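Local coordinates for spectinomycin 9-adenylyltransferase (Enterococcus faecalis, PDB 6SXJ), which confers spectinomycin resistance by transferring an adenylyl group from ATP to the 9-hydroxyl of the antibiotic, releasing diphosphate, at residues A[101-107]-A[122-128]; A[52-57]-A[89-93]; A[182-186]-A[225-229]. All coordinates share one frame; numbering follows the deposited sequence.

Contact 1. Residues A[101-107]-A[122-128]; sequences PPKQEFI and PQKELNS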
# COMPACT_ATOMS: atom_id res chain seq x y z
N PRO A 101 2.98 14.03 -8.70
CA PRO A 101 2.23 13.09 -7.85
C PRO A 101 0.74 13.41 -7.76
O PRO A 101 0.38 14.58 -7.85
CB PRO A 101 2.91 13.24 -6.49
CG PRO A 101 3.38 14.66 -6.46
CD PRO A 101 3.63 15.09 -7.90
N PRO A 102 -0.11 12.40 -7.60
CA PRO A 102 -1.55 12.64 -7.64
C PRO A 102 -2.11 13.11 -6.31
O PRO A 102 -1.49 12.98 -5.25
CB PRO A 102 -2.12 11.27 -8.03
CG PRO A 102 -1.13 10.28 -7.49
CD PRO A 102 0.22 10.96 -7.48
N LYS A 103 -3.32 13.66 -6.38
CA LYS A 103 -4.02 14.12 -5.20
C LYS A 103 -4.76 12.98 -4.51
O LYS A 103 -5.39 12.14 -5.16
CB LYS A 103 -5.00 15.24 -5.57
CG LYS A 103 -4.33 16.58 -5.94
CD LYS A 103 -5.31 17.47 -6.71
CE LYS A 103 -4.61 18.38 -7.71
NZ LYS A 103 -5.35 18.48 -9.01
N GLN A 104 -4.67 12.97 -3.18
CA GLN A 104 -5.24 11.94 -2.33
C GLN A 104 -6.13 12.62 -1.30
O GLN A 104 -5.66 13.48 -0.55
CB GLN A 104 -4.12 11.14 -1.64
CG GLN A 104 -4.59 10.20 -0.54
CD GLN A 104 -3.45 9.43 0.10
OE1 GLN A 104 -2.82 8.58 -0.54
NE2 GLN A 104 -3.16 9.73 1.36
N GLU A 105 -7.40 12.22 -1.25
CA GLU A 105 -8.39 12.90 -0.42
C GLU A 105 -8.41 12.41 1.02
O GLU A 105 -8.80 13.16 1.92
CB GLU A 105 -9.79 12.71 -1.03
CG GLU A 105 -10.93 13.16 -0.11
CD GLU A 105 -11.02 14.67 -0.01
OE1 GLU A 105 -10.28 15.36 -0.74
OE2 GLU A 105 -11.83 15.19 0.78
N PHE A 106 -8.05 11.15 1.26
CA PHE A 106 -8.21 10.55 2.57
C PHE A 106 -7.49 9.22 2.57
O PHE A 106 -7.42 8.54 1.54
CB PHE A 106 -9.69 10.36 2.92
CG PHE A 106 -9.92 9.59 4.19
CD1 PHE A 106 -9.91 10.24 5.41
CD2 PHE A 106 -10.16 8.22 4.17
CE1 PHE A 106 -10.13 9.55 6.59
CE2 PHE A 106 -10.37 7.52 5.34
CZ PHE A 106 -10.36 8.18 6.55
N ILE A 107 -6.94 8.86 3.73
CA ILE A 107 -6.29 7.57 3.90
C ILE A 107 -6.64 7.05 5.28
O ILE A 107 -6.40 7.73 6.28
CB ILE A 107 -4.77 7.67 3.72
CG1 ILE A 107 -4.09 6.36 4.13
CG2 ILE A 107 -4.21 8.84 4.54
CD1 ILE A 107 -4.31 5.21 3.13
N PRO A 122 -6.80 13.20 8.18
CA PRO A 122 -6.18 13.28 6.85
C PRO A 122 -6.76 14.43 6.03
O PRO A 122 -7.97 14.57 5.88
CB PRO A 122 -6.49 11.91 6.22
CG PRO A 122 -6.58 10.99 7.41
CD PRO A 122 -7.23 11.82 8.50
N GLN A 123 -5.86 15.27 5.52
CA GLN A 123 -6.21 16.38 4.65
C GLN A 123 -5.75 16.05 3.24
O GLN A 123 -4.90 15.18 3.03
CB GLN A 123 -5.58 17.69 5.13
CG GLN A 123 -6.21 18.22 6.41
CD GLN A 123 -7.72 18.31 6.32
OE1 GLN A 123 -8.27 18.69 5.29
NE2 GLN A 123 -8.40 17.94 7.41
N LYS A 124 -6.32 16.76 2.26
CA LYS A 124 -5.89 16.58 0.88
C LYS A 124 -4.38 16.71 0.81
O LYS A 124 -3.80 17.68 1.31
CB LYS A 124 -6.56 17.61 -0.03
CG LYS A 124 -6.06 17.57 -1.48
CD LYS A 124 -6.55 16.33 -2.22
CE LYS A 124 -8.06 16.26 -2.34
NZ LYS A 124 -8.71 17.61 -2.43
N GLU A 125 -3.73 15.73 0.19
CA GLU A 125 -2.28 15.75 0.09
C GLU A 125 -1.87 15.12 -1.23
O GLU A 125 -2.66 14.47 -1.92
CB GLU A 125 -1.62 15.01 1.26
CG GLU A 125 -2.33 13.73 1.66
CD GLU A 125 -1.52 12.88 2.62
OE1 GLU A 125 -0.30 12.70 2.39
OE2 GLU A 125 -2.11 12.37 3.60
N LEU A 126 -0.60 15.33 -1.58
CA LEU A 126 0.00 14.73 -2.76
C LEU A 126 0.78 13.51 -2.31
O LEU A 126 1.49 13.57 -1.30
CB LEU A 126 0.91 15.73 -3.47
CG LEU A 126 0.21 16.81 -4.30
CD1 LEU A 126 -0.22 16.26 -5.66
CD2 LEU A 126 -1.00 17.40 -3.58
N ASN A 127 0.63 12.40 -3.03
CA ASN A 127 1.19 11.12 -2.60
C ASN A 127 1.79 10.43 -3.82
O ASN A 127 1.07 9.79 -4.59
CB ASN A 127 0.13 10.25 -1.93
CG ASN A 127 0.67 8.89 -1.52
OD1 ASN A 127 1.84 8.58 -1.73
ND2 ASN A 127 -0.20 8.07 -0.94
N SER A 128 3.10 10.56 -3.98
CA SER A 128 3.76 9.92 -5.11
C SER A 128 3.53 8.41 -5.12
O SER A 128 3.48 7.79 -6.18
CB SER A 128 5.26 10.23 -5.09
OG SER A 128 6.00 9.14 -5.62

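Contact 2. Residues A[52-57]-A[89-93]; sequences VVSEPL and IIIQQ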
# COMPACT_ATOMS: atom_id res chain seq x y z
N VAL A 52 -13.53 5.74 -4.77
CA VAL A 52 -13.60 6.90 -5.65
C VAL A 52 -14.88 7.66 -5.34
O VAL A 52 -15.96 7.05 -5.25
CB VAL A 52 -13.55 6.50 -7.13
CG1 VAL A 52 -13.60 7.75 -8.01
CG2 VAL A 52 -12.30 5.69 -7.42
N VAL A 53 -14.77 8.98 -5.22
CA VAL A 53 -15.86 9.86 -4.85
C VAL A 53 -15.94 10.99 -5.87
O VAL A 53 -15.04 11.18 -6.69
CB VAL A 53 -15.69 10.43 -3.43
CG1 VAL A 53 -15.81 9.32 -2.40
CG2 VAL A 53 -14.35 11.15 -3.30
N SER A 54 -17.04 11.74 -5.81
CA SER A 54 -17.25 12.84 -6.74
C SER A 54 -16.68 14.15 -6.22
O SER A 54 -16.04 14.88 -6.99
CB SER A 54 -18.75 13.00 -7.01
OG SER A 54 -19.19 12.10 -8.02
N GLU A 55 -16.91 14.47 -4.95
CA GLU A 55 -16.52 15.74 -4.36
C GLU A 55 -15.76 15.50 -3.06
O GLU A 55 -15.83 14.40 -2.48
CB GLU A 55 -17.74 16.62 -4.07
CG GLU A 55 -18.55 17.00 -5.29
CD GLU A 55 -20.03 16.89 -5.06
OE1 GLU A 55 -20.47 17.17 -3.92
OE2 GLU A 55 -20.76 16.53 -6.01
N PRO A 56 -15.05 16.51 -2.56
CA PRO A 56 -14.31 16.34 -1.31
C PRO A 56 -15.21 15.93 -0.15
O PRO A 56 -16.44 16.08 -0.19
CB PRO A 56 -13.70 17.73 -1.07
CG PRO A 56 -13.60 18.35 -2.43
CD PRO A 56 -14.80 17.82 -3.19
N LEU A 57 -14.58 15.41 0.89
CA LEU A 57 -15.28 15.00 2.09
C LEU A 57 -15.04 16.02 3.20
O LEU A 57 -13.92 16.49 3.40
CB LEU A 57 -14.80 13.62 2.56
CG LEU A 57 -14.71 12.52 1.51
CD1 LEU A 57 -14.53 11.19 2.22
CD2 LEU A 57 -15.94 12.50 0.63
N ILE A 89 -9.00 7.12 -0.57
CA ILE A 89 -10.09 7.78 -1.27
C ILE A 89 -9.49 8.79 -2.24
O ILE A 89 -8.65 9.62 -1.85
CB ILE A 89 -11.05 8.48 -0.29
CG1 ILE A 89 -11.56 7.48 0.75
CG2 ILE A 89 -12.19 9.13 -1.05
CD1 ILE A 89 -12.56 8.06 1.73
N ILE A 90 -9.91 8.72 -3.50
CA ILE A 90 -9.56 9.71 -4.50
C ILE A 90 -10.84 10.32 -5.06
O ILE A 90 -11.90 9.69 -5.08
CB ILE A 90 -8.71 9.11 -5.64
CG1 ILE A 90 -9.38 7.86 -6.21
CG2 ILE A 90 -7.30 8.80 -5.15
CD1 ILE A 90 -8.75 7.36 -7.48
N ILE A 91 -10.72 11.58 -5.49
CA ILE A 91 -11.77 12.28 -6.22
C ILE A 91 -11.52 12.06 -7.70
O ILE A 91 -10.41 12.27 -8.18
CB ILE A 91 -11.77 13.78 -5.88
CG1 ILE A 91 -11.84 13.98 -4.37
CG2 ILE A 91 -12.94 14.47 -6.56
CD1 ILE A 91 -12.22 15.37 -3.94
N GLN A 92 -12.56 11.62 -8.42
CA GLN A 92 -12.35 11.28 -9.83
C GLN A 92 -11.79 12.47 -10.60
O GLN A 92 -10.85 12.33 -11.39
CB GLN A 92 -13.65 10.80 -10.46
CG GLN A 92 -13.45 10.15 -11.81
CD GLN A 92 -14.75 9.88 -12.54
OE1 GLN A 92 -15.83 9.90 -11.93
NE2 GLN A 92 -14.67 9.64 -13.84
N GLN A 93 -12.37 13.66 -10.39
CA GLN A 93 -12.02 14.82 -11.20
C GLN A 93 -10.60 15.29 -10.92
O GLN A 93 -9.97 15.90 -11.79
CB GLN A 93 -13.02 15.95 -10.97
CG GLN A 93 -13.03 16.47 -9.53
CD GLN A 93 -13.54 17.90 -9.43
OE1 GLN A 93 -13.91 18.51 -10.43
NE2 GLN A 93 -13.55 18.44 -8.21

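Contact 3. Residues A[182-186]-A[225-229]; sequences TNSIL and AVRSY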
# COMPACT_ATOMS: atom_id res chain seq x y z
N THR A 182 13.17 -4.64 7.77
CA THR A 182 12.56 -5.67 6.93
C THR A 182 11.70 -5.05 5.83
O THR A 182 11.76 -5.48 4.67
CB THR A 182 11.73 -6.62 7.80
OG1 THR A 182 12.51 -7.07 8.91
CG2 THR A 182 11.29 -7.82 6.97
N ASN A 183 10.89 -4.06 6.18
CA ASN A 183 10.06 -3.40 5.16
C ASN A 183 10.94 -2.82 4.06
O ASN A 183 10.70 -3.05 2.87
CB ASN A 183 9.20 -2.31 5.80
CG ASN A 183 8.53 -2.77 7.08
OD1 ASN A 183 9.16 -3.37 7.94
ND2 ASN A 183 7.24 -2.48 7.20
N SER A 184 11.98 -2.07 4.44
CA SER A 184 12.78 -1.35 3.46
C SER A 184 13.49 -2.31 2.51
O SER A 184 13.49 -2.11 1.29
CB SER A 184 13.79 -0.46 4.19
OG SER A 184 13.15 0.68 4.75
N ILE A 185 14.10 -3.37 3.05
CA ILE A 185 14.80 -4.33 2.20
C ILE A 185 13.84 -4.91 1.17
O ILE A 185 14.12 -4.92 -0.03
CB ILE A 185 15.44 -5.44 3.06
CG1 ILE A 185 16.51 -4.87 3.98
CG2 ILE A 185 16.03 -6.51 2.16
CD1 ILE A 185 17.16 -5.91 4.86
N LEU A 186 12.71 -5.44 1.63
CA LEU A 186 11.81 -6.14 0.72
C LEU A 186 11.05 -5.17 -0.18
O LEU A 186 10.74 -5.52 -1.33
CB LEU A 186 10.84 -7.01 1.51
CG LEU A 186 11.52 -7.96 2.50
CD1 LEU A 186 10.55 -8.34 3.62
CD2 LEU A 186 12.05 -9.21 1.80
N ALA A 225 15.15 -11.14 6.11
CA ALA A 225 14.04 -10.20 6.14
C ALA A 225 12.71 -10.89 5.85
O ALA A 225 11.69 -10.56 6.45
CB ALA A 225 14.28 -9.07 5.13
N VAL A 226 12.71 -11.87 4.94
CA VAL A 226 11.50 -12.63 4.66
C VAL A 226 10.94 -13.22 5.95
O VAL A 226 9.75 -13.08 6.26
CB VAL A 226 11.77 -13.73 3.62
CG1 VAL A 226 10.53 -14.60 3.42
CG2 VAL A 226 12.23 -13.12 2.31
N ARG A 227 11.80 -13.87 6.74
CA ARG A 227 11.35 -14.53 7.96
C ARG A 227 10.66 -13.55 8.90
O ARG A 227 9.56 -13.81 9.39
CB ARG A 227 12.54 -15.20 8.65
CG ARG A 227 13.20 -16.31 7.85
CD ARG A 227 14.62 -16.59 8.30
NE ARG A 227 14.75 -16.63 9.76
CZ ARG A 227 15.88 -16.95 10.40
NH1 ARG A 227 16.97 -17.26 9.72
NH2 ARG A 227 15.90 -16.95 11.73
N SER A 228 11.31 -12.41 9.18
CA SER A 228 10.72 -11.42 10.08
C SER A 228 9.36 -10.95 9.58
O SER A 228 8.42 -10.80 10.37
CB SER A 228 11.67 -10.24 10.25
OG SER A 228 11.00 -9.11 10.79
N TYR A 229 9.23 -10.74 8.27
CA TYR A 229 7.94 -10.35 7.70
C TYR A 229 6.86 -11.38 7.99
O TYR A 229 5.68 -11.03 8.09
CB TYR A 229 8.10 -10.13 6.19
CG TYR A 229 6.81 -9.88 5.44
CD1 TYR A 229 6.11 -8.69 5.59
CD2 TYR A 229 6.30 -10.84 4.57
CE1 TYR A 229 4.93 -8.47 4.91
CE2 TYR A 229 5.12 -10.63 3.89
CZ TYR A 229 4.44 -9.44 4.06
OH TYR A 229 3.26 -9.23 3.37

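Contact 1. Residues A[101-107]-A[122-128]
The side-chain amides of Q104 and N127 meet almost perpendicular to each other, their planes 82° apart. N127 ND2 donates to Q104 OE1 at 2.7 Å. The bond is nearly straight at the hydrogen and lies in the amide plane of N127, but it reaches OE1 from a point tilted off the carbonyl plane. Q104 is extended beyond CG, and its CG stands anti to the backbone N (chi1 170°), which carries the amide out to N127. Beside it, on the same face, the E125 side chain runs in the same direction. On the other face, K103 and L126 lie side by side. The backbones form an antiparallel pair: Q104 and E125 exchange both bonds, and N127 N donates to P102 O at 3.1 Å. K124 crosses E105 at about a right angle. The ion pair of E105 OE1 with K124 NZ is less certain; E105 OE2 accepts from L57 N, and K124 NZ also pairs with E94. P122 CB lies obliquely to the F106 ring, 3.9 Å from F106 CD1. This is the edge of the mixed sheet, with 125-126 outermost. E105 and F106 form a classic beta bulge opposite I89 of strand 85-91. Helix 59-69 packs on F106 and P122, helix 130-139 on P102 and Q104.

Contact 2. Residues A[52-57]-A[89-93]
V52 and V53 pair in parallel with I90 and I91, with V53 N donating to I90 O at 3.0 Å and Q92 N to V53 O at 3.1 Å. The side chains then alternate between two faces. On one face, V52 CG2 meets I90 CG1 at 3.8 Å. I90 CG1 sits between its backbone N and carbonyl carbon (chi1 51°), a turn that swings both CG1 and CD1 toward V52 CG2. V52 CG1 points the other way along the strand and rests on Q92 CB. On the opposite face, V53 CG2 lies 3.7 Å from I89 CG2 and 3.9 Å from I91 CG1, so one methyl group bridges two isoleucines. I91 then reaches past the strand end. I91 CD1 lies against the P56 ring, 3.3 Å from P56 N and 3.6 Å from P56 CG, and the two side chains cross at about a right angle. L57 CD1 closes on I89 CD1 at 3.7 Å. The residues after V53 thus fold back over the I89 and I91 face. The pair belongs to a beta-alpha-beta unit: strand 47-53, helix 59-69, strand 85-91. Strand 27-33 flanks 47-53 on its far side, and strand 103-108 flanks 85-91. Helix 130-139 packs on I90 through L130 and L134.

Contact 3. Residues A[182-186]-A[225-229]
T182 OG1 and S228 OG are hydrogen-bonded at 3.2 Å, and either hydroxyl could be the donor. T182 OG1 also has a weak hydrogen bond with W236 NE1, so this buried oxygen has two polar partners. The T182 torsion (chi1 -50°) sets OG1 beside its own backbone N. The same torsion sends CG2 to the other side, onto the adjoining helix. There T182 CG2 lies 3.7 Å from A225 CB and 4.0 Å from Y229 CB. Its close approach to the A225 carbonyl is doubtful in the model. One turn later, L186 comes down on the same helix. L186 CG is 4.0 Å from A225 CB. Its two methyls then part: L186 CD2 meets V226 CG2 at 3.9 Å, with the side chains at about a right angle, and L186 CD1 meets Y229 CB at 4.0 Å. L186 thus spans A225, V226 and Y229. I185 CD1 touches A225 CB more loosely. The axes of helix segments 182-186 and 225-229 approach to 9.3 Å, with an angle of 126° between their directions. Helices 181-196 and 216-229 are joined here within the all-helical C-terminal part of the enzyme. W236 also packs on A225, and helix 203-212 touches L186, V226 and Y229. The chemistry implies a mainly apolar interface. One hydroxyl pair within it, T182 with S228, supplies the directional bond, while methyl packing accounts for the rest.

Contacts 1 and 2 lie in one sheet, with centres 11 Å apart, and E105 ties them together. E105 N probably bonds to I89 O at 2.9 Å, and E105 OE2 to L57 N at 2.8 Å. Strands 85-91 (contact 2) and 103-108 (contact 1) are neighbours in the sheet. Contact 3 is separate. It lies across the chain's centre in the helical C-terminal region, its centre 27 Å from that of contact 1 and 34 Å from that of contact 2. The nearest atoms of contacts 1 and 3 are about 14 Å apart, those of contacts 2 and 3 about 20 Å. In contact 2, Q92 NE2 hydrogen-bonds a glycerol, probably from the crystallisation liquor.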